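Local atomic coordinates of GrgF (Penicillium sp. sh18, PDB entry 6LZH), a protein that acts as a polyketide transferase of the alpha/beta hydrolase fold in gregatin A biosynthesis, probably joining two polyketide chains by Claisen condensation. Residues L35-G40 / I61-Y66; S9-T14 / G23-A28; A110-C115 / A133-A138. All blocks are in the same frame, centred on the assembly; numbering follows the deposited sequence.

Contact 1: residues L35-G40 / I61-Y66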
loop_
_atom_site.group_PDB
_atom_site.type_symbol
_atom_site.label_atom_id
_atom_site.label_comp_id
_atom_site.label_asym_id
_atom_site.label_seq_id
_atom_site.Cartn_x
_atom_site.Cartn_y
_atom_site.Cartn_z
ATOM N N LEU A 35 16.402 18.549 -8.594
ATOM C CA LEU A 35 16.495 17.115 -8.344
ATOM C C LEU A 35 16.217 16.836 -6.875
ATOM O O LEU A 35 16.822 17.461 -5.991
ATOM C CB LEU A 35 17.881 16.586 -8.718
ATOM C CG LEU A 35 18.059 15.074 -8.789
ATOM C CD1 LEU A 35 17.294 14.512 -9.966
ATOM C CD2 LEU A 35 19.547 14.738 -8.911
ATOM N N ILE A 36 15.306 15.897 -6.627
ATOM C CA ILE A 36 14.985 15.406 -5.291
ATOM C C ILE A 36 15.596 14.017 -5.152
ATOM O O ILE A 36 15.235 13.097 -5.902
ATOM C CB ILE A 36 13.467 15.368 -5.050
ATOM C CG1 ILE A 36 12.848 16.750 -5.279
ATOM C CG2 ILE A 36 13.173 14.839 -3.645
ATOM C CD1 ILE A 36 11.331 16.753 -5.186
ATOM N N MET A 37 16.506 13.859 -4.188
ATOM C CA MET A 37 17.324 12.655 -4.050
ATOM C C MET A 37 16.884 11.834 -2.841
ATOM O O MET A 37 16.712 12.377 -1.743
ATOM C CB MET A 37 18.805 13.030 -3.926
ATOM C CG MET A 37 19.321 13.762 -5.177
ATOM S SD MET A 37 20.989 14.418 -4.965
ATOM C CE MET A 37 21.973 12.906 -4.880
ATOM N N SER A 38 16.720 10.524 -3.041
ATOM C CA SER A 38 16.217 9.619 -2.016
ATOM C C SER A 38 17.296 8.598 -1.680
ATOM O O SER A 38 17.881 7.992 -2.599
ATOM C CB SER A 38 14.944 8.879 -2.490
ATOM O OG SER A 38 13.846 9.750 -2.666
ATOM N N PRO A 39 17.562 8.353 -0.387
ATOM C CA PRO A 39 18.697 7.507 -0.002
ATOM C C PRO A 39 18.338 6.032 0.068
ATOM O O PRO A 39 17.182 5.653 -0.170
ATOM C CB PRO A 39 19.081 8.060 1.382
ATOM C CG PRO A 39 17.767 8.528 1.950
ATOM C CD PRO A 39 16.937 9.019 0.774
ATOM N N GLY A 40 19.319 5.197 0.417
ATOM C CA GLY A 40 19.140 3.759 0.410
ATOM C C GLY A 40 18.332 3.251 1.595
ATOM O O GLY A 40 17.783 4.006 2.402
ATOM N N ILE A 61 22.140 22.141 -11.206
ATOM C CA ILE A 61 20.906 21.505 -10.755
ATOM C C ILE A 61 20.735 21.739 -9.260
ATOM O O ILE A 61 21.591 21.330 -8.464
ATOM C CB ILE A 61 20.896 19.998 -11.056
ATOM C CG1 ILE A 61 21.003 19.752 -12.558
ATOM C CG2 ILE A 61 19.628 19.365 -10.461
ATOM C CD1 ILE A 61 21.548 18.370 -12.892
ATOM N N THR A 62 19.608 22.348 -8.876
ATOM C CA THR A 62 19.282 22.525 -7.461
ATOM C C THR A 62 18.797 21.211 -6.863
ATOM O O THR A 62 17.822 20.623 -7.344
ATOM C CB THR A 62 18.223 23.619 -7.280
ATOM O OG1 THR A 62 18.773 24.886 -7.658
ATOM C CG2 THR A 62 17.800 23.722 -5.830
ATOM N N CYS A 63 19.459 20.749 -5.803
ATOM C CA CYS A 63 19.162 19.443 -5.232
ATOM C C CYS A 63 18.534 19.562 -3.848
ATOM O O CYS A 63 18.944 20.391 -3.025
ATOM C CB CYS A 63 20.438 18.579 -5.156
ATOM S SG CYS A 63 21.136 18.236 -6.797
ATOM N N LEU A 64 17.508 18.739 -3.625
ATOM C CA LEU A 64 16.863 18.545 -2.329
ATOM C C LEU A 64 17.196 17.136 -1.851
ATOM O O LEU A 64 16.913 16.150 -2.546
ATOM C CB LEU A 64 15.339 18.717 -2.423
ATOM C CG LEU A 64 14.568 18.363 -1.139
ATOM C CD1 LEU A 64 14.933 19.305 0.052
ATOM C CD2 LEU A 64 13.070 18.351 -1.387
ATOM N N LEU A 65 17.818 17.037 -0.684
ATOM C CA LEU A 65 18.191 15.754 -0.102
ATOM C C LEU A 65 17.582 15.706 1.287
ATOM O O LEU A 65 17.932 16.530 2.134
ATOM C CB LEU A 65 19.722 15.638 -0.047
ATOM C CG LEU A 65 20.390 14.439 0.582
ATOM C CD1 LEU A 65 19.784 13.187 0.004
ATOM C CD2 LEU A 65 21.920 14.493 0.346
ATOM N N TYR A 66 16.673 14.767 1.536
ATOM C CA TYR A 66 15.963 14.805 2.807
ATOM C C TYR A 66 15.866 13.436 3.464
ATOM O O TYR A 66 16.026 12.398 2.820
ATOM C CB TYR A 66 14.581 15.430 2.644
ATOM C CG TYR A 66 13.523 14.667 1.877
ATOM C CD1 TYR A 66 12.820 13.620 2.471
ATOM C CD2 TYR A 66 13.163 15.057 0.597
ATOM C CE1 TYR A 66 11.828 12.958 1.799
ATOM C CE2 TYR A 66 12.149 14.403 -0.098
ATOM C CZ TYR A 66 11.482 13.352 0.512
ATOM O OH TYR A 66 10.473 12.689 -0.155
HETATM O O HOH W 1 14.664 11.833 0.278
#
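Leu-35 pairs with the parallel strand 62-66 through both its N and its O. Its N donates to Thr-62 O in a rather bent bond (147° at the hydrogen), and its O accepts from Leu-64 N at 2.8 Å. Met-37 N donates to Leu-64 O at 2.8 Å, almost straight (171°). Further on the strands diverge. A water bridges two carbonyls there, donating to Met-37 O and Tyr-66 O, both at 2.9 Å, while Tyr-66 N is left buried without a partner in the model. The same water sits over the centre of the Tyr-66 ring, 3.2 Å above its plane.

The apolar contacts include Ile-36 CG2 against Tyr-66 CE2 at 3.7 Å, the two side chains crossing at a slant. Tyr-66 reaches back because its CG stands between the backbone N and the carbonyl carbon (chi1 69°). Leu-91 of helix 84-99 covers this side. Leu-35, Met-37, Cys-63 and Leu-65 share the other face, where Leu-65 CD1 lies 4.1 Å from Met-37 CB. Just before the strand, Ile-61 CG2 touches Leu-35 CB at 3.7 Å.

Helix 49-58 packs on that face and joins the strands in sequence, a beta-alpha-beta crossover of the alpha/beta hydrolase fold.

Contact 2: residues S9-T14 / G23-A28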
loop_
_atom_site.group_PDB
_atom_site.type_symbol
_atom_site.label_atom_id
_atom_site.label_comp_id
_atom_site.label_asym_id
_atom_site.label_seq_id
_atom_site.Cartn_x
_atom_site.Cartn_y
_atom_site.Cartn_z
ATOM N N SER A 9 21.726 24.532 2.605
ATOM C CA SER A 9 20.780 25.066 3.580
ATOM C C SER A 9 20.027 23.931 4.259
ATOM O O SER A 9 19.721 22.911 3.638
ATOM C CB SER A 9 19.739 26.001 2.929
ATOM O OG SER A 9 20.300 27.236 2.556
ATOM N N ASP A 10 19.730 24.107 5.545
ATOM C CA ASP A 10 18.792 23.222 6.222
ATOM C C ASP A 10 17.381 23.647 5.842
ATOM O O ASP A 10 17.044 24.834 5.921
ATOM C CB ASP A 10 18.957 23.303 7.735
ATOM C CG ASP A 10 20.263 22.726 8.232
ATOM O OD1 ASP A 10 21.035 22.114 7.464
ATOM O OD2 ASP A 10 20.513 22.882 9.434
ATOM N N VAL A 11 16.550 22.689 5.439
ATOM C CA VAL A 11 15.182 22.975 5.025
ATOM C C VAL A 11 14.259 21.933 5.649
ATOM O O VAL A 11 14.684 20.853 6.071
ATOM C CB VAL A 11 15.009 22.983 3.479
ATOM C CG1 VAL A 11 15.732 24.156 2.833
ATOM C CG2 VAL A 11 15.490 21.640 2.864
ATOM N N GLU A 12 12.975 22.272 5.711
ATOM C CA GLU A 12 11.971 21.297 6.101
ATOM C C GLU A 12 10.685 21.581 5.340
ATOM O O GLU A 12 10.464 22.684 4.837
ATOM C CB GLU A 12 11.738 21.283 7.622
ATOM C CG GLU A 12 11.704 22.622 8.294
ATOM C CD GLU A 12 11.492 22.518 9.804
ATOM O OE1 GLU A 12 12.351 21.939 10.503
ATOM O OE2 GLU A 12 10.461 23.029 10.276
ATOM N N PHE A 13 9.856 20.550 5.212
ATOM C CA PHE A 13 8.583 20.722 4.530
ATOM C C PHE A 13 7.590 19.751 5.146
ATOM O O PHE A 13 7.976 18.787 5.818
ATOM C CB PHE A 13 8.704 20.523 3.005
ATOM C CG PHE A 13 9.161 19.123 2.591
ATOM C CD1 PHE A 13 10.520 18.787 2.586
ATOM C CD2 PHE A 13 8.233 18.164 2.192
ATOM C CE1 PHE A 13 10.945 17.513 2.196
ATOM C CE2 PHE A 13 8.638 16.886 1.796
ATOM C CZ PHE A 13 9.997 16.559 1.798
ATOM N N THR A 14 6.306 20.034 4.928
ATOM C CA THR A 14 5.217 19.319 5.587
ATOM C C THR A 14 4.588 18.310 4.631
ATOM O O THR A 14 4.440 18.582 3.435
ATOM C CB THR A 14 4.166 20.316 6.089
ATOM O OG1 THR A 14 4.824 21.328 6.874
ATOM C CG2 THR A 14 3.121 19.628 6.963
ATOM N N GLY A 23 15.773 18.203 5.677
ATOM C CA GLY A 23 16.811 17.856 4.748
ATOM C C GLY A 23 17.666 19.046 4.394
ATOM O O GLY A 23 17.706 20.054 5.110
ATOM N N TRP A 24 18.335 18.903 3.264
ATOM C CA TRP A 24 19.335 19.847 2.804
ATOM C C TRP A 24 18.979 20.286 1.402
ATOM O O TRP A 24 18.618 19.463 0.558
ATOM C CB TRP A 24 20.741 19.229 2.788
ATOM C CG TRP A 24 21.340 19.018 4.134
ATOM C CD1 TRP A 24 21.194 19.820 5.235
ATOM C CD2 TRP A 24 22.205 17.949 4.528
ATOM N NE1 TRP A 24 21.904 19.306 6.286
ATOM C CE2 TRP A 24 22.533 18.156 5.882
ATOM C CE3 TRP A 24 22.724 16.823 3.869
ATOM C CZ2 TRP A 24 23.369 17.290 6.593
ATOM C CZ3 TRP A 24 23.552 15.964 4.574
ATOM C CH2 TRP A 24 23.867 16.204 5.927
ATOM N N LEU A 25 19.115 21.582 1.161
ATOM C CA LEU A 25 18.934 22.178 -0.146
ATOM C C LEU A 25 20.299 22.613 -0.663
ATOM O O LEU A 25 21.017 23.338 0.031
ATOM C CB LEU A 25 17.982 23.371 -0.042
ATOM C CG LEU A 25 17.710 24.176 -1.308
ATOM C CD1 LEU A 25 16.991 23.316 -2.311
ATOM C CD2 LEU A 25 16.875 25.415 -0.956
ATOM N N PHE A 26 20.666 22.155 -1.866
ATOM C CA PHE A 26 21.900 22.558 -2.548
ATOM C C PHE A 26 21.523 23.456 -3.725
ATOM O O PHE A 26 21.264 22.965 -4.840
ATOM C CB PHE A 26 22.712 21.344 -3.026
ATOM C CG PHE A 26 23.153 20.414 -1.912
ATOM C CD1 PHE A 26 22.253 19.521 -1.332
ATOM C CD2 PHE A 26 24.468 20.434 -1.441
ATOM C CE1 PHE A 26 22.655 18.670 -0.306
ATOM C CE2 PHE A 26 24.877 19.569 -0.432
ATOM C CZ PHE A 26 23.972 18.694 0.137
ATOM N N PRO A 27 21.448 24.775 -3.525
ATOM C CA PRO A 27 20.949 25.654 -4.586
ATOM C C PRO A 27 21.953 25.835 -5.705
ATOM O O PRO A 27 23.146 26.047 -5.470
ATOM C CB PRO A 27 20.695 26.983 -3.858
ATOM C CG PRO A 27 21.556 26.920 -2.655
ATOM C CD PRO A 27 21.571 25.480 -2.237
ATOM N N ALA A 28 21.449 25.759 -6.934
ATOM C CA ALA A 28 22.223 26.182 -8.088
ATOM C C ALA A 28 22.357 27.704 -8.087
ATOM O O ALA A 28 21.649 28.412 -7.369
ATOM C CB ALA A 28 21.562 25.729 -9.386
#
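Asp-10 and Trp-24 both set CG beside the backbone N (chi1 -68° and -72°), and their side chains run alongside each other in the same direction. Asp-10 OD1 thus arrives at the edge of the indole, in its plane, 3.2 Å from Trp-24 NE1. Carboxylate and ring planes are 27° apart. These two residues share one face of the sheet. On the other, Val-11 CG1 meets Leu-25 CB at 3.7 Å, the two side chains crossing at about a right angle. Val-11 CG2 rests over the backbone, 3.5 Å from Gly-23 O.

The strands form an antiparallel hairpin. Ser-9 and Leu-25 are a hydrogen-bonded pair, with Ser-9 N to Leu-25 O and Leu-25 N to Ser-9 O both at 2.9 Å. Val-11 and Gly-23 form a second. Between them Asp-10 and Trp-24 are a non-hydrogen-bonded pair, and Trp-24 CA lies 3.2 Å from Ser-9 O.

Arg-8 and Lys-45 make cation-pi contacts with Trp-24, while Trp-97 of helix 84-99 covers Val-11. The hairpin is therefore two-sided. On one face a carboxylate at the NE1 edge and two cations on the ring would probably be mutually favourable around the indole; the other turns aliphatic groups toward a helix.

Contact 3: residues A110-C115 / A133-A138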
loop_
_atom_site.group_PDB
_atom_site.type_symbol
_atom_site.label_atom_id
_atom_site.label_comp_id
_atom_site.label_asym_id
_atom_site.label_seq_id
_atom_site.Cartn_x
_atom_site.Cartn_y
_atom_site.Cartn_z
ATOM N N ALA A 110 13.291 16.702 -11.425
ATOM C CA ALA A 110 13.575 15.286 -11.595
ATOM C C ALA A 110 13.667 14.600 -10.231
ATOM O O ALA A 110 13.853 15.240 -9.196
ATOM C CB ALA A 110 14.868 15.098 -12.403
ATOM N N LEU A 111 13.480 13.285 -10.233
ATOM C CA LEU A 111 13.649 12.458 -9.050
ATOM C C LEU A 111 14.841 11.538 -9.264
ATOM O O LEU A 111 15.041 11.026 -10.371
ATOM C CB LEU A 111 12.398 11.610 -8.780
ATOM C CG LEU A 111 11.064 12.347 -8.604
ATOM C CD1 LEU A 111 9.948 11.333 -8.305
ATOM C CD2 LEU A 111 11.188 13.401 -7.499
ATOM N N TRP A 112 15.593 11.292 -8.196
ATOM C CA TRP A 112 16.779 10.444 -8.241
ATOM C C TRP A 112 16.786 9.611 -6.972
ATOM O O TRP A 112 16.524 10.128 -5.890
ATOM C CB TRP A 112 18.043 11.315 -8.341
ATOM C CG TRP A 112 19.402 10.638 -8.439
ATOM C CD1 TRP A 112 20.216 10.580 -9.552
ATOM C CD2 TRP A 112 20.138 10.027 -7.380
ATOM N NE1 TRP A 112 21.390 9.922 -9.252
ATOM C CE2 TRP A 112 21.370 9.575 -7.926
ATOM C CE3 TRP A 112 19.873 9.795 -6.024
ATOM C CZ2 TRP A 112 22.334 8.917 -7.154
ATOM C CZ3 TRP A 112 20.835 9.127 -5.259
ATOM C CH2 TRP A 112 22.042 8.704 -5.825
ATOM N N GLY A 113 17.081 8.331 -7.083
ATOM C CA GLY A 113 17.062 7.475 -5.907
ATOM C C GLY A 113 18.100 6.385 -5.995
ATOM O O GLY A 113 18.345 5.824 -7.068
ATOM N N LEU A 114 18.691 6.057 -4.841
ATOM C CA LEU A 114 19.665 4.977 -4.723
ATOM C C LEU A 114 19.062 3.847 -3.894
ATOM O O LEU A 114 18.496 4.083 -2.823
ATOM C CB LEU A 114 20.956 5.482 -4.066
ATOM C CG LEU A 114 21.995 4.419 -3.706
ATOM C CD1 LEU A 114 22.571 3.733 -4.972
ATOM C CD2 LEU A 114 23.112 5.028 -2.889
ATOM N N CYS A 115 19.179 2.619 -4.389
ATOM C CA CYS A 115 18.800 1.418 -3.632
ATOM C C CYS A 115 17.308 1.507 -3.323
ATOM O O CYS A 115 16.501 1.632 -4.262
ATOM C CB CYS A 115 19.742 1.305 -2.420
ATOM S SG CYS A 115 19.396 -0.109 -1.301
ATOM N N ALA A 133 11.497 13.849 -15.063
ATOM C CA ALA A 133 12.426 12.755 -15.347
ATOM C C ALA A 133 12.733 12.051 -14.036
ATOM O O ALA A 133 12.619 12.644 -12.966
ATOM C CB ALA A 133 13.725 13.264 -16.004
ATOM N N ALA A 134 13.130 10.779 -14.131
ATOM C CA ALA A 134 13.420 9.985 -12.946
ATOM C C ALA A 134 14.648 9.128 -13.205
ATOM O O ALA A 134 14.782 8.559 -14.291
ATOM C CB ALA A 134 12.236 9.083 -12.557
ATOM N N ILE A 135 15.534 9.031 -12.203
ATOM C CA ILE A 135 16.722 8.178 -12.267
ATOM C C ILE A 135 16.727 7.244 -11.065
ATOM O O ILE A 135 16.656 7.704 -9.916
ATOM C CB ILE A 135 18.022 9.004 -12.286
ATOM C CG1 ILE A 135 18.053 9.952 -13.498
ATOM C CG2 ILE A 135 19.242 8.043 -12.250
ATOM C CD1 ILE A 135 19.194 11.022 -13.403
ATOM N N ALA A 136 16.838 5.937 -11.327
ATOM C CA ALA A 136 16.955 4.932 -10.275
ATOM C C ALA A 136 18.333 4.284 -10.359
ATOM O O ALA A 136 18.695 3.714 -11.392
ATOM C CB ALA A 136 15.849 3.876 -10.393
ATOM N N VAL A 137 19.101 4.382 -9.281
ATOM C CA VAL A 137 20.435 3.798 -9.206
ATOM C C VAL A 137 20.390 2.577 -8.303
ATOM O O VAL A 137 20.045 2.687 -7.118
ATOM C CB VAL A 137 21.464 4.813 -8.688
ATOM C CG1 VAL A 137 22.811 4.145 -8.600
ATOM C CG2 VAL A 137 21.494 6.065 -9.576
ATOM N N ALA A 138 20.780 1.411 -8.859
ATOM C CA ALA A 138 20.758 0.124 -8.190
ATOM C C ALA A 138 19.488 -0.070 -7.355
ATOM O O ALA A 138 19.586 -0.356 -6.152
ATOM C CB ALA A 138 22.012 -0.041 -7.334
#
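Strands 110-114 and 133-137 run parallel, 6° apart in direction, and five backbone hydrogen bonds alternate between them. The shortest is Val-137 N to Gly-113 O, 2.7 Å and nearly straight at 173°. Gly-113 N to Ile-135 O is clearly more bent. The last bond joins Cys-115 N to Val-137 O at 2.9 Å, carrying the pairing just past the strand. The side chains of Trp-112, Leu-114, Ile-135 and Val-137 share one face of the sheet. Trp-112 holds CG anti to its own N, which raises the indole off the sheet beside Ile-135 and Val-137. Val-137 CG2 sits on one face of this ring, offset toward the rim and 3.8 Å from Trp-112 CZ2. Ile-135 CG2 comes obliquely to the pyrrole part, 3.8 Å from Trp-112 CD1. The indole NE1 is hydrogen-bonded to Gln-284 of helix 277-292, which also covers Ile-135.

Cys-115 lies at the nucleophile elbow, the sharp turn from strand to helix 116-127 of the alpha/beta hydrolase fold. Its phi is positive (62°), and it takes the N-cap position of that helix. Cys-115 is probably the nucleophile of a Cys-His-Asp triad with His-269 and Asp-240.

Next to the elbow, Leu-114 CD1 packs against Val-137 CG1 at 3.7 Å. Cys-115 CA approaches Ala-138 O at 3.2 Å. The CB of Cys-115 is directed away overall yet still touches Ala-138 O, and the side chain meets His-269. Ala-138 touches both His-269 and Asp-240. On the reverse face of the sheet, helix 116-127 packs through Ala-125 on Ala-134 and through Leu-122 on Ala-136.

In the fold
All three contacts belong to one mixed sheet. Along the chain they come in series: contact 2, then contact 1, then contact 3. Contact 2 includes strand 9-14, one of the two outermost strands of this chain's sheet. Strand 20-26 borders strand 62-66 of contact 1, and strand 32-38 borders strand 108-114 of contact 3. Contact 1 therefore lies between the other two, its centre about 9 Å from each of theirs. The centres of contacts 2 and 3 are about 18 Å apart. Helix 84-99 packs on contacts 1 and 2. From the surface hairpin the contacts step inward to the buried strands around active-site Cys-115, with the side chain of Pro-39 about 8 Å from that of Cys-115.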